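Local coordinates for protein D-glycerate 2-kinase (Thermotoga maritima, PDB 2B8N) that catalyses the ATP- and magnesium-dependent phosphorylation of D-glycerate to 2-phosphoglycerate, a step in the degradation of serine, at residues A[35-40]-A[68-73]; A[45-50]-A[193-198]; A[76-81]-A[117-122]; A[214-219]-A[255-260]. All coordinates share one frame; numbering follows the deposited sequence.

The four contacts dress one six-stranded parallel sheet. Contacts 1 and 2 lie on one face, contacts 3 and 4 on the other. Contact 2 is buried and wholly aliphatic. Contacts 1, 3 and 4 are partly buried. Contact 1 joins two helices and has a charged pair toward the surface. Contact 3 sets a helix end on strand 76-84, with a lysine stem among its apolar groups. Contact 4 lays a loop with a tryptophan on the edge strand 255-261. Contacts 2 and 4 use neighbouring strands, 193-199 and 255-261, which are hydrogen-bonded to each other. Contacts 1 and 2 touch where Val71 meets Pro45. Ile260 of segment 255-260 also reaches Val40 of contact 1.

Contact 1 (A[35-40]-A[68-73])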
loop_
_atom_site.group_PDB
_atom_site.type_symbol
_atom_site.label_atom_id
_atom_site.label_comp_id
_atom_site.label_asym_id
_atom_site.label_seq_id
_atom_site.Cartn_x
_atom_site.Cartn_y
_atom_site.Cartn_z
ATOM N N PHE A 35 -10.347 -5.781 -1.344
ATOM C CA PHE A 35 -9.789 -7.122 -1.315
ATOM C C PHE A 35 -9.477 -7.454 -2.744
ATOM O O PHE A 35 -10.207 -7.061 -3.640
ATOM C CB PHE A 35 -10.774 -8.151 -0.791
ATOM C CG PHE A 35 -10.792 -8.284 0.702
ATOM C CD1 PHE A 35 -10.327 -7.261 1.540
ATOM C CD2 PHE A 35 -11.332 -9.421 1.284
ATOM C CE1 PHE A 35 -10.375 -7.412 2.947
ATOM C CE2 PHE A 35 -11.401 -9.567 2.675
ATOM C CZ PHE A 35 -10.910 -8.581 3.510
ATOM N N PRO A 36 -8.411 -8.213 -2.971
ATOM C CA PRO A 36 -8.051 -8.522 -4.365
ATOM C C PRO A 36 -9.201 -9.115 -5.216
ATOM O O PRO A 36 -9.402 -8.667 -6.347
ATOM C CB PRO A 36 -6.891 -9.530 -4.220
ATOM C CG PRO A 36 -6.353 -9.318 -2.809
ATOM C CD PRO A 36 -7.506 -8.846 -1.988
ATOM N N ASP A 37 -9.939 -10.089 -4.668
ATOM C CA ASP A 37 -10.984 -10.795 -5.417
ATOM C C ASP A 37 -12.032 -9.809 -5.948
ATOM O O ASP A 37 -12.325 -9.768 -7.145
ATOM C CB ASP A 37 -11.666 -11.879 -4.550
ATOM C CG ASP A 37 -12.542 -12.848 -5.381
ATOM O OD1 ASP A 37 -11.982 -13.714 -6.112
ATOM O OD2 ASP A 37 -13.788 -12.754 -5.292
ATOM N N ARG A 38 -12.581 -9.008 -5.053
ATOM C CA ARG A 38 -13.609 -8.091 -5.424
ATOM C C ARG A 38 -13.052 -6.970 -6.340
ATOM O O ARG A 38 -13.744 -6.526 -7.269
ATOM C CB ARG A 38 -14.283 -7.550 -4.152
ATOM C CG ARG A 38 -15.212 -6.363 -4.386
ATOM C CD ARG A 38 -16.319 -6.245 -3.358
ATOM N NE ARG A 38 -16.810 -4.871 -3.322
ATOM C CZ ARG A 38 -17.457 -4.329 -2.297
ATOM N NH1 ARG A 38 -17.719 -5.039 -1.208
ATOM N NH2 ARG A 38 -17.849 -3.070 -2.354
ATOM N N ALA A 39 -11.821 -6.514 -6.103
ATOM C CA ALA A 39 -11.275 -5.383 -6.892
ATOM C C ALA A 39 -11.117 -5.736 -8.361
ATOM O O ALA A 39 -11.405 -4.919 -9.259
ATOM C CB ALA A 39 -9.931 -4.916 -6.322
ATOM N N VAL A 40 -10.640 -6.957 -8.575
ATOM C CA VAL A 40 -10.439 -7.502 -9.909
ATOM C C VAL A 40 -11.784 -7.725 -10.604
ATOM O O VAL A 40 -12.020 -7.228 -11.703
ATOM C CB VAL A 40 -9.643 -8.833 -9.836
ATOM C CG1 VAL A 40 -9.646 -9.559 -11.175
ATOM C CG2 VAL A 40 -8.214 -8.550 -9.403
ATOM N N ALA A 68 -8.719 -13.342 -11.497
ATOM C CA ALA A 68 -8.616 -13.169 -12.950
ATOM C C ALA A 68 -8.894 -14.465 -13.709
ATOM O O ALA A 68 -9.527 -14.459 -14.760
ATOM C CB ALA A 68 -7.236 -12.670 -13.302
ATOM N N TYR A 69 -8.396 -15.571 -13.178
ATOM C CA TYR A 69 -8.650 -16.868 -13.771
ATOM C C TYR A 69 -10.148 -17.133 -13.837
ATOM O O TYR A 69 -10.684 -17.566 -14.871
ATOM C CB TYR A 69 -7.966 -17.951 -12.947
ATOM C CG TYR A 69 -8.156 -19.322 -13.497
ATOM C CD1 TYR A 69 -7.774 -19.624 -14.794
ATOM C CD2 TYR A 69 -8.723 -20.323 -12.725
ATOM C CE1 TYR A 69 -7.950 -20.897 -15.306
ATOM C CE2 TYR A 69 -8.895 -21.582 -13.218
ATOM C CZ TYR A 69 -8.513 -21.863 -14.502
ATOM O OH TYR A 69 -8.687 -23.127 -14.979
ATOM N N GLU A 70 -10.818 -16.845 -12.723
ATOM C CA GLU A 70 -12.265 -17.050 -12.615
ATOM C C GLU A 70 -13.044 -16.149 -13.573
ATOM O O GLU A 70 -14.063 -16.570 -14.104
ATOM C CB GLU A 70 -12.746 -16.848 -11.174
ATOM C CG GLU A 70 -12.256 -17.936 -10.220
ATOM C CD GLU A 70 -12.609 -17.686 -8.766
ATOM O OE1 GLU A 70 -13.323 -16.698 -8.477
ATOM O OE2 GLU A 70 -12.156 -18.486 -7.916
ATOM N N VAL A 71 -12.579 -14.919 -13.783
ATOM C CA VAL A 71 -13.169 -14.069 -14.815
ATOM C C VAL A 71 -12.898 -14.605 -16.253
ATOM O O VAL A 71 -13.815 -14.672 -17.057
ATOM C CB VAL A 71 -12.696 -12.585 -14.713
ATOM C CG1 VAL A 71 -13.182 -11.785 -15.936
ATOM C CG2 VAL A 71 -13.176 -11.933 -13.397
ATOM N N LEU A 72 -11.654 -14.981 -16.571
ATOM C CA LEU A 72 -11.261 -15.232 -17.963
ATOM C C LEU A 72 -11.183 -16.694 -18.383
ATOM O O LEU A 72 -11.469 -16.997 -19.523
ATOM C CB LEU A 72 -9.921 -14.583 -18.256
ATOM C CG LEU A 72 -9.932 -13.052 -18.243
ATOM C CD1 LEU A 72 -8.497 -12.635 -18.305
ATOM C CD2 LEU A 72 -10.743 -12.432 -19.370
ATOM N N GLY A 73 -10.750 -17.581 -17.493
ATOM C CA GLY A 73 -10.582 -18.998 -17.834
ATOM C C GLY A 73 -9.527 -19.257 -18.900
ATOM O O GLY A 73 -8.449 -18.685 -18.860
#
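The flat groups here are the carboxylates of Asp37 and Glu70. OD1 of Asp37 lies 4.0 Å from OE1 of Glu70, and the two planes are turned 73° apart. OE1 of Glu70 does not lie over a face of the Asp37 carboxylate, but OD1 of Asp37 stands well above the plane of Glu70, off to the OE1 side. The side chains cross at about a right angle. Like charges this close would be unfavourable alone, but Lys41 pairs with both: its NZ forms salt bridges with OD2 of Asp37 and OE1 of Glu70. Lys66 takes OE2 of Glu70. The lysines probably offset the repulsion and favour both acids in their charged form. Glu70 is exposed and Asp37 partly so; the charged pair lies toward the surface.

The buried half is apolar. CG1 of Val40 comes to 3.9 Å from the backbone N of Ala68 and 4.5 Å from its CB. Val40 CG1 lies opposite the backbone N (chi1 169°), which turns this branch to helix 61-72. The other branch, CG2, meets CD1 of Ile260 instead. The CA atoms of Val40 and Ala68 are 6.7 Å apart, a near approach consistent with the small side chain of Ala68. Asp37 and Val40, one turn apart, both touch Ala67. Behind the contact Ala68 rests on Leu130 and Leu132 of strand 128-133.

Helix 61-72 links the parallel neighbours 52-57 and 76-84. It is thus the helix of a beta-alpha-beta crossover, and the short helix 36-41 packs beside it. Such helices laid on one face of a parallel sheet belong to layered alpha/beta architecture.

Contact 2 (A[45-50]-A[193-198]); sequences PKLNLD and KVVALV
Val195 is the first residue of strand 193-198 to touch the other segment, and it uses both of its methyl groups. CG1 lies 4.1 Å from CD1 of Leu47. CG2 lies 4.1 Å from CD2 of Leu49. The torsion explains the split: chi1 of -170° sets CG1 far from the backbone N and CG2 next to it, and the branches spread to two partners. The two meetings differ in direction. Leu49 and Val195 reach for each other tip to tip, while Leu47 comes over Val195 at a slant. The backbones stay well apart, with 8.8 Å between the CA atoms of Leu49 and Val195, and no hydrogen bond crosses the gap.

Strand 193-199 is an inner strand of a parallel sheet, between 128-133 and 255-261. The strand order places 52-57 in the middle and lets the chain build outward first one way and then the other, as in Rossmann-type sheets. Segment 45-50 is the end of a short helix and the turn that leads into strand 52-57.

Ala196 follows and points to the other face of the sheet, as the alternation of a strand requires. Leu197 returns to the near side. Its CD2 lies 4.0 Å from CD1 of Leu47, and the two leucines slide past each other in opposite directions. CD1 of Leu47 therefore has both Val195 and Leu197 as partners. His258 of the neighbouring strand touches Leu47 and Val195, and Leu130 of strand 128-133 lies against Leu49.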
loop_
_atom_site.group_PDB
_atom_site.type_symbol
_atom_site.label_atom_id
_atom_site.label_comp_id
_atom_site.label_asym_id
_atom_site.label_seq_id
_atom_site.Cartn_x
_atom_site.Cartn_y
_atom_site.Cartn_z
ATOM N N PRO A 45 -13.836 -7.653 -16.006
ATOM C CA PRO A 45 -14.823 -8.023 -17.024
ATOM C C PRO A 45 -15.109 -6.899 -18.022
ATOM O O PRO A 45 -15.170 -7.147 -19.226
ATOM C CB PRO A 45 -16.061 -8.340 -16.185
ATOM C CG PRO A 45 -15.500 -8.764 -14.884
ATOM C CD PRO A 45 -14.404 -7.795 -14.654
ATOM N N LYS A 46 -15.246 -5.678 -17.514
ATOM C CA LYS A 46 -15.454 -4.494 -18.354
ATOM C C LYS A 46 -14.386 -4.308 -19.472
ATOM O O LYS A 46 -14.670 -3.708 -20.522
ATOM C CB LYS A 46 -15.524 -3.238 -17.476
ATOM C CG LYS A 46 -16.645 -3.257 -16.426
ATOM C CD LYS A 46 -16.683 -1.909 -15.721
ATOM C CE LYS A 46 -17.326 -1.969 -14.343
ATOM N NZ LYS A 46 -16.716 -0.918 -13.472
ATOM N N LEU A 47 -13.179 -4.833 -19.268
ATOM C CA LEU A 47 -12.085 -4.615 -20.228
ATOM C C LEU A 47 -12.067 -5.583 -21.445
ATOM O O LEU A 47 -11.371 -5.313 -22.412
ATOM C CB LEU A 47 -10.737 -4.596 -19.481
ATOM C CG LEU A 47 -10.678 -3.652 -18.258
ATOM C CD1 LEU A 47 -9.337 -3.709 -17.582
ATOM C CD2 LEU A 47 -10.984 -2.209 -18.618
ATOM N N ASN A 48 -12.835 -6.674 -21.401
ATOM C CA ASN A 48 -12.954 -7.627 -22.513
ATOM C C ASN A 48 -11.601 -8.113 -23.091
ATOM O O ASN A 48 -11.301 -7.942 -24.286
ATOM C CB ASN A 48 -13.840 -7.051 -23.612
ATOM C CG ASN A 48 -15.284 -6.906 -23.179
ATOM O OD1 ASN A 48 -15.702 -7.429 -22.146
ATOM N ND2 ASN A 48 -16.058 -6.195 -23.976
ATOM N N LEU A 49 -10.798 -8.736 -22.242
ATOM C CA LEU A 49 -9.474 -9.136 -22.642
ATOM C C LEU A 49 -9.484 -10.515 -23.312
ATOM O O LEU A 49 -10.329 -11.358 -23.014
ATOM C CB LEU A 49 -8.518 -9.103 -21.448
ATOM C CG LEU A 49 -8.314 -7.736 -20.783
ATOM C CD1 LEU A 49 -7.147 -7.792 -19.781
ATOM C CD2 LEU A 49 -8.110 -6.622 -21.815
ATOM N N ASP A 50 -8.543 -10.702 -24.241
ATOM C CA ASP A 50 -8.382 -11.938 -24.993
ATOM C C ASP A 50 -6.908 -12.244 -25.217
ATOM O O ASP A 50 -6.064 -11.320 -25.182
ATOM C CB ASP A 50 -9.068 -11.786 -26.348
ATOM C CG ASP A 50 -10.571 -11.834 -26.245
ATOM O OD1 ASP A 50 -11.090 -12.858 -25.738
ATOM O OD2 ASP A 50 -11.243 -10.868 -26.682
ATOM N N LYS A 193 0.448 -5.858 -26.036
ATOM C CA LYS A 193 -0.153 -4.817 -25.169
ATOM C C LYS A 193 0.014 -5.159 -23.689
ATOM O O LYS A 193 0.000 -6.318 -23.308
ATOM C CB LYS A 193 -1.663 -4.656 -25.462
ATOM C CG LYS A 193 -2.196 -3.271 -25.073
ATOM C CD LYS A 193 -3.735 -3.145 -24.875
ATOM C CE LYS A 193 -4.014 -1.972 -23.820
ATOM N NZ LYS A 193 -5.456 -1.581 -23.446
ATOM N N VAL A 194 0.190 -4.142 -22.858
ATOM C CA VAL A 194 0.158 -4.332 -21.405
ATOM C C VAL A 194 -1.096 -3.694 -20.847
ATOM O O VAL A 194 -1.319 -2.484 -21.037
ATOM C CB VAL A 194 1.379 -3.710 -20.707
ATOM C CG1 VAL A 194 1.187 -3.716 -19.184
ATOM C CG2 VAL A 194 2.686 -4.452 -21.096
ATOM N N VAL A 195 -1.927 -4.503 -20.186
ATOM C CA VAL A 195 -3.066 -3.974 -19.404
ATOM C C VAL A 195 -2.834 -4.273 -17.924
ATOM O O VAL A 195 -2.966 -5.421 -17.485
ATOM C CB VAL A 195 -4.463 -4.544 -19.810
ATOM C CG1 VAL A 195 -5.565 -3.753 -19.130
ATOM C CG2 VAL A 195 -4.693 -4.488 -21.298
ATOM N N ALA A 196 -2.508 -3.237 -17.158
ATOM C CA ALA A 196 -2.156 -3.414 -15.756
ATOM C C ALA A 196 -3.310 -3.088 -14.814
ATOM O O ALA A 196 -4.009 -2.061 -14.962
ATOM C CB ALA A 196 -0.949 -2.561 -15.403
ATOM N N LEU A 197 -3.511 -3.982 -13.851
ATOM C CA LEU A 197 -4.375 -3.712 -12.716
ATOM C C LEU A 197 -3.485 -3.567 -11.473
ATOM O O LEU A 197 -2.733 -4.499 -11.084
ATOM C CB LEU A 197 -5.389 -4.825 -12.512
ATOM C CG LEU A 197 -6.351 -5.167 -13.663
ATOM C CD1 LEU A 197 -7.535 -5.940 -13.089
ATOM C CD2 LEU A 197 -6.838 -3.961 -14.480
ATOM N N VAL A 198 -3.594 -2.394 -10.850
ATOM C CA VAL A 198 -2.732 -2.013 -9.765
ATOM C C VAL A 198 -3.519 -1.852 -8.471
ATOM O O VAL A 198 -4.570 -1.199 -8.406
ATOM C CB VAL A 198 -2.010 -0.707 -10.098
ATOM C CG1 VAL A 198 -1.064 -0.318 -8.971
ATOM C CG2 VAL A 198 -1.254 -0.850 -11.391
#

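Contact 3 (A[76-81]-A[117-122])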
loop_
_atom_site.group_PDB
_atom_site.type_symbol
_atom_site.label_atom_id
_atom_site.label_comp_id
_atom_site.label_asym_id
_atom_site.label_seq_id
_atom_site.Cartn_x
_atom_site.Cartn_y
_atom_site.Cartn_z
ATOM N N ILE A 76 -6.823 -17.128 -20.746
ATOM C CA ILE A 76 -5.444 -17.106 -20.270
ATOM C C ILE A 76 -4.734 -18.371 -20.777
ATOM O O ILE A 76 -5.140 -19.508 -20.500
ATOM C CB ILE A 76 -5.303 -17.018 -18.735
ATOM C CG1 ILE A 76 -5.808 -15.669 -18.188
ATOM C CG2 ILE A 76 -3.817 -17.220 -18.315
ATOM C CD1 ILE A 76 -6.336 -15.776 -16.750
ATOM N N ARG A 77 -3.661 -18.131 -21.519
ATOM C CA ARG A 77 -2.874 -19.168 -22.140
ATOM C C ARG A 77 -1.749 -19.618 -21.223
ATOM O O ARG A 77 -1.355 -20.768 -21.264
ATOM C CB ARG A 77 -2.347 -18.629 -23.451
ATOM C CG ARG A 77 -3.507 -18.209 -24.321
ATOM C CD ARG A 77 -3.113 -17.752 -25.684
ATOM N NE ARG A 77 -4.227 -17.964 -26.592
ATOM C CZ ARG A 77 -4.144 -17.961 -27.917
ATOM N NH1 ARG A 77 -2.982 -17.742 -28.531
ATOM N NH2 ARG A 77 -5.241 -18.184 -28.633
ATOM N N LYS A 78 -1.250 -18.701 -20.397
ATOM C CA LYS A 78 -0.180 -18.974 -19.444
ATOM C C LYS A 78 -0.319 -17.986 -18.286
ATOM O O LYS A 78 -0.654 -16.820 -18.493
ATOM C CB LYS A 78 1.204 -18.822 -20.094
ATOM C CG LYS A 78 2.114 -20.056 -19.915
ATOM C CD LYS A 78 2.547 -20.274 -18.452
ATOM C CE LYS A 78 2.125 -21.673 -17.896
ATOM N NZ LYS A 78 0.747 -21.690 -17.251
ATOM N N GLY A 79 -0.085 -18.468 -17.073
ATOM C CA GLY A 79 -0.097 -17.628 -15.888
ATOM C C GLY A 79 1.113 -17.886 -15.003
ATOM O O GLY A 79 1.598 -19.027 -14.873
ATOM N N VAL A 80 1.593 -16.813 -14.387
ATOM C CA VAL A 80 2.735 -16.879 -13.482
ATOM C C VAL A 80 2.530 -15.913 -12.308
ATOM O O VAL A 80 1.989 -14.811 -12.464
ATOM C CB VAL A 80 4.065 -16.605 -14.220
ATOM C CG1 VAL A 80 4.090 -15.185 -14.771
ATOM C CG2 VAL A 80 5.271 -16.860 -13.322
ATOM N N VAL A 81 2.949 -16.367 -11.127
ATOM C CA VAL A 81 2.690 -15.703 -9.857
ATOM C C VAL A 81 4.003 -15.631 -9.071
ATOM O O VAL A 81 4.665 -16.656 -8.865
ATOM C CB VAL A 81 1.620 -16.510 -9.068
ATOM C CG1 VAL A 81 1.517 -16.062 -7.609
ATOM C CG2 VAL A 81 0.254 -16.424 -9.781
ATOM N N LEU A 117 10.262 -12.967 -18.145
ATOM C CA LEU A 117 10.710 -12.357 -19.412
ATOM C C LEU A 117 10.736 -13.397 -20.531
ATOM O O LEU A 117 10.611 -13.041 -21.708
ATOM C CB LEU A 117 12.082 -11.655 -19.263
ATOM C CG LEU A 117 12.140 -10.390 -18.367
ATOM C CD1 LEU A 117 13.547 -9.855 -18.222
ATOM C CD2 LEU A 117 11.254 -9.258 -18.845
ATOM N N GLU A 118 10.889 -14.677 -20.171
ATOM C CA GLU A 118 10.762 -15.765 -21.154
ATOM C C GLU A 118 9.321 -15.874 -21.596
ATOM O O GLU A 118 9.042 -16.051 -22.773
ATOM C CB GLU A 118 11.244 -17.100 -20.592
ATOM C CG GLU A 118 12.711 -17.057 -20.226
ATOM C CD GLU A 118 13.468 -18.218 -20.810
ATOM O OE1 GLU A 118 13.387 -18.403 -22.051
ATOM O OE2 GLU A 118 14.132 -18.939 -20.025
ATOM N N LEU A 119 8.402 -15.727 -20.655
ATOM C CA LEU A 119 6.994 -15.772 -20.990
ATOM C C LEU A 119 6.529 -14.589 -21.857
ATOM O O LEU A 119 5.573 -14.752 -22.609
ATOM C CB LEU A 119 6.109 -15.871 -19.750
ATOM C CG LEU A 119 6.362 -17.077 -18.846
ATOM C CD1 LEU A 119 5.196 -17.285 -17.848
ATOM C CD2 LEU A 119 6.611 -18.356 -19.640
ATOM N N VAL A 120 7.186 -13.427 -21.803
ATOM C CA VAL A 120 6.666 -12.256 -22.529
ATOM C C VAL A 120 7.447 -11.873 -23.793
ATOM O O VAL A 120 6.972 -11.062 -24.589
ATOM C CB VAL A 120 6.479 -11.016 -21.615
ATOM C CG1 VAL A 120 5.472 -11.294 -20.527
ATOM C CG2 VAL A 120 7.768 -10.577 -20.996
ATOM N N ASP A 121 8.630 -12.428 -24.015
ATOM C CA ASP A 121 9.333 -12.096 -25.265
ATOM C C ASP A 121 8.690 -12.838 -26.432
ATOM O O ASP A 121 7.988 -13.836 -26.245
ATOM C CB ASP A 121 10.831 -12.422 -25.201
ATOM C CG ASP A 121 11.584 -11.571 -24.207
ATOM O OD1 ASP A 121 11.207 -10.394 -23.955
ATOM O OD2 ASP A 121 12.592 -12.107 -23.695
ATOM N N GLN A 122 8.935 -12.333 -27.637
ATOM C CA GLN A 122 8.332 -12.886 -28.844
ATOM C C GLN A 122 6.829 -13.121 -28.676
ATOM O O GLN A 122 6.347 -14.246 -28.824
ATOM C CB GLN A 122 9.021 -14.202 -29.256
ATOM C CG GLN A 122 10.490 -14.081 -29.672
ATOM C CD GLN A 122 11.456 -14.503 -28.580
ATOM O OE1 GLN A 122 11.343 -14.070 -27.434
ATOM N NE2 GLN A 122 12.418 -15.361 -28.934
#
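Leu119 reaches across from helix 107-120 and meets strand 76-84 with a single methyl group, CD1. This methyl lies 3.9 Å from CB of Val80, as far from CG1 of Val80, and 4.0 Å from CD of Lys78. Both strand side chains stand at a slant to the leucine, so CD1 lodges against the two of them at once. Val80 and Lys78 are two apart in the strand and start toward the same side, while Gly79 between them has no side chain.

Val80 shows its CB and CG1 to the helix. CG1 lies between the backbone N and the carbonyl carbon (chi1 64°), which brings it to the leucine. Lys78 behaves otherwise. Its stem begins toward the helix, then bends at chi2, chi3 and chi4, so the end leads away from Leu119. There NZ is hydrogen-bonded to the backbone O of Asp94. The carbon chain thus serves as an apolar wall while the ammonium is bound elsewhere.

The nearest backbones are those of Lys78 and Leu119, with CA atoms 8.0 Å apart. No hydrogen bond crosses, and the grip is by carbon contact. Glu96 and Tyr98 of the neighbouring strand 96-100 touch Val80. Helix 107-120 carries the chain from the edge strand 96-100 back to 128-133, on the sheet face opposite helix 61-72. Helices on both faces of a parallel sheet mark a doubly wound alpha/beta fold.

Contact 4 (A[214-219]-A[255-260]); sequences PAWPDS and VEIHLI
Aromatic to aliphatic contact comes first. CD1 of Ile257 meets Trp216 at the edge of the indole, near the ring plane, 3.5 Å from CE3 and 3.8 Å from CZ3. The side chains cross at about a right angle. In Trp216 a trans chi1 of -167° carries the indole away from the backbone N, and the six-membered end of the ring swings to the strand. One ring face carries CD of Pro217, 3.4 Å above the plane and offset toward the rim.

Aliphatic groups also close on a carbonyl. The backbone O of Ala215 lies 3.6 Å from Ile257 CD1 and 3.8 Å from Val255 CG1. These are packing contacts, and no hydrogen bond joins the segments. Strand 255-261 is the last strand of the parallel sheet and pairs with 193-199 on its inner side, through backbone hydrogen bonds of Glu256 with Val194 and Ala196. Segment 214-219 belongs to the long loop between strand 193-199 and helix 222-231, and it packs on the face of this edge strand.

Purely apolar contact is made by CB of Ala215, 4.2 Å from CG2 of Val255. Ala186 of helix 184-189 touches both residues. Leu207 and Asp208 lie against Trp216.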
loop_
_atom_site.group_PDB
_atom_site.type_symbol
_atom_site.label_atom_id
_atom_site.label_comp_id
_atom_site.label_asym_id
_atom_site.label_seq_id
_atom_site.Cartn_x
_atom_site.Cartn_y
_atom_site.Cartn_z
ATOM N N PRO A 214 7.596 -0.361 -13.849
ATOM C CA PRO A 214 7.984 -1.342 -14.849
ATOM C C PRO A 214 7.169 -1.248 -16.171
ATOM O O PRO A 214 7.670 -1.618 -17.233
ATOM C CB PRO A 214 7.782 -2.661 -14.120
ATOM C CG PRO A 214 6.753 -2.384 -13.138
ATOM C CD PRO A 214 6.936 -0.993 -12.698
ATOM N N ALA A 215 5.943 -0.744 -16.105
ATOM C CA ALA A 215 5.210 -0.355 -17.303
ATOM C C ALA A 215 4.888 1.127 -17.210
ATOM O O ALA A 215 3.720 1.516 -17.319
ATOM C CB ALA A 215 3.948 -1.157 -17.417
ATOM N N TRP A 216 5.906 1.951 -16.946
ATOM C CA TRP A 216 5.724 3.407 -16.908
ATOM C C TRP A 216 6.960 4.062 -17.464
ATOM O O TRP A 216 8.064 3.662 -17.102
ATOM C CB TRP A 216 5.507 3.906 -15.487
ATOM C CG TRP A 216 5.021 5.332 -15.466
ATOM C CD1 TRP A 216 5.755 6.461 -15.198
ATOM C CD2 TRP A 216 3.697 5.775 -15.728
ATOM N NE1 TRP A 216 4.956 7.583 -15.274
ATOM C CE2 TRP A 216 3.691 7.187 -15.606
ATOM C CE3 TRP A 216 2.514 5.116 -16.061
ATOM C CZ2 TRP A 216 2.553 7.944 -15.808
ATOM C CZ3 TRP A 216 1.396 5.851 -16.262
ATOM C CH2 TRP A 216 1.413 7.261 -16.140
ATOM N N PRO A 217 6.799 5.092 -18.318
ATOM C CA PRO A 217 8.008 5.672 -18.888
ATOM C C PRO A 217 8.901 6.333 -17.825
ATOM O O PRO A 217 8.407 6.830 -16.797
ATOM C CB PRO A 217 7.467 6.711 -19.898
ATOM C CG PRO A 217 6.184 7.094 -19.368
ATOM C CD PRO A 217 5.606 5.824 -18.775
ATOM N N ASP A 218 10.206 6.313 -18.086
ATOM C CA ASP A 218 11.206 6.860 -17.170
ATOM C C ASP A 218 11.705 8.179 -17.716
ATOM O O ASP A 218 12.468 8.197 -18.695
ATOM C CB ASP A 218 12.372 5.870 -17.005
ATOM C CG ASP A 218 13.498 6.406 -16.134
ATOM O OD1 ASP A 218 13.324 7.426 -15.435
ATOM O OD2 ASP A 218 14.583 5.786 -16.139
ATOM N N SER A 219 11.276 9.278 -17.096
ATOM C CA SER A 219 11.686 10.613 -17.568
ATOM C C SER A 219 13.152 10.935 -17.228
ATOM O O SER A 219 13.789 11.758 -17.899
ATOM C CB SER A 219 10.743 11.695 -17.045
ATOM O OG SER A 219 10.913 11.893 -15.655
ATOM N N VAL A 255 0.592 0.569 -23.365
ATOM C CA VAL A 255 0.175 0.388 -21.963
ATOM C C VAL A 255 -1.173 1.011 -21.613
ATOM O O VAL A 255 -1.473 2.122 -22.001
ATOM C CB VAL A 255 1.205 1.003 -21.010
ATOM C CG1 VAL A 255 0.712 0.936 -19.577
ATOM C CG2 VAL A 255 2.557 0.296 -21.140
ATOM N N GLU A 256 -1.969 0.286 -20.848
ATOM C CA GLU A 256 -3.186 0.820 -20.257
ATOM C C GLU A 256 -3.114 0.461 -18.784
ATOM O O GLU A 256 -2.962 -0.714 -18.449
ATOM C CB GLU A 256 -4.435 0.191 -20.874
ATOM N N ILE A 257 -3.221 1.458 -17.905
ATOM C CA ILE A 257 -3.208 1.206 -16.462
ATOM C C ILE A 257 -4.519 1.590 -15.788
ATOM O O ILE A 257 -5.064 2.670 -16.043
ATOM C CB ILE A 257 -2.052 1.939 -15.759
ATOM C CG1 ILE A 257 -0.705 1.458 -16.316
ATOM C CG2 ILE A 257 -2.098 1.682 -14.239
ATOM C CD1 ILE A 257 0.491 2.228 -15.832
ATOM N N HIS A 258 -5.015 0.684 -14.935
ATOM C CA HIS A 258 -6.206 0.904 -14.114
ATOM C C HIS A 258 -5.879 0.654 -12.640
ATOM O O HIS A 258 -5.345 -0.381 -12.284
ATOM C CB HIS A 258 -7.314 -0.033 -14.556
ATOM C CG HIS A 258 -7.512 -0.062 -16.034
ATOM N ND1 HIS A 258 -8.421 0.750 -16.679
ATOM C CD2 HIS A 258 -6.894 -0.781 -16.999
ATOM C CE1 HIS A 258 -8.365 0.520 -17.978
ATOM N NE2 HIS A 258 -7.444 -0.402 -18.201
ATOM N N LEU A 259 -6.187 1.641 -11.796
ATOM C CA LEU A 259 -6.025 1.528 -10.348
ATOM C C LEU A 259 -7.290 0.886 -9.828
ATOM O O LEU A 259 -8.328 1.548 -9.769
ATOM C CB LEU A 259 -5.825 2.905 -9.674
ATOM C CG LEU A 259 -4.515 3.665 -9.920
ATOM C CD1 LEU A 259 -4.616 5.136 -9.445
ATOM C CD2 LEU A 259 -3.366 2.959 -9.244
ATOM N N ILE A 260 -7.206 -0.390 -9.454
ATOM C CA ILE A 260 -8.371 -1.114 -8.944
ATOM C C ILE A 260 -8.500 -1.035 -7.411
ATOM O O ILE A 260 -9.560 -1.274 -6.858
ATOM C CB ILE A 260 -8.433 -2.598 -9.470
ATOM C CG1 ILE A 260 -7.378 -3.485 -8.820
ATOM C CG2 ILE A 260 -8.278 -2.629 -10.985
ATOM C CD1 ILE A 260 -7.528 -4.920 -9.146
#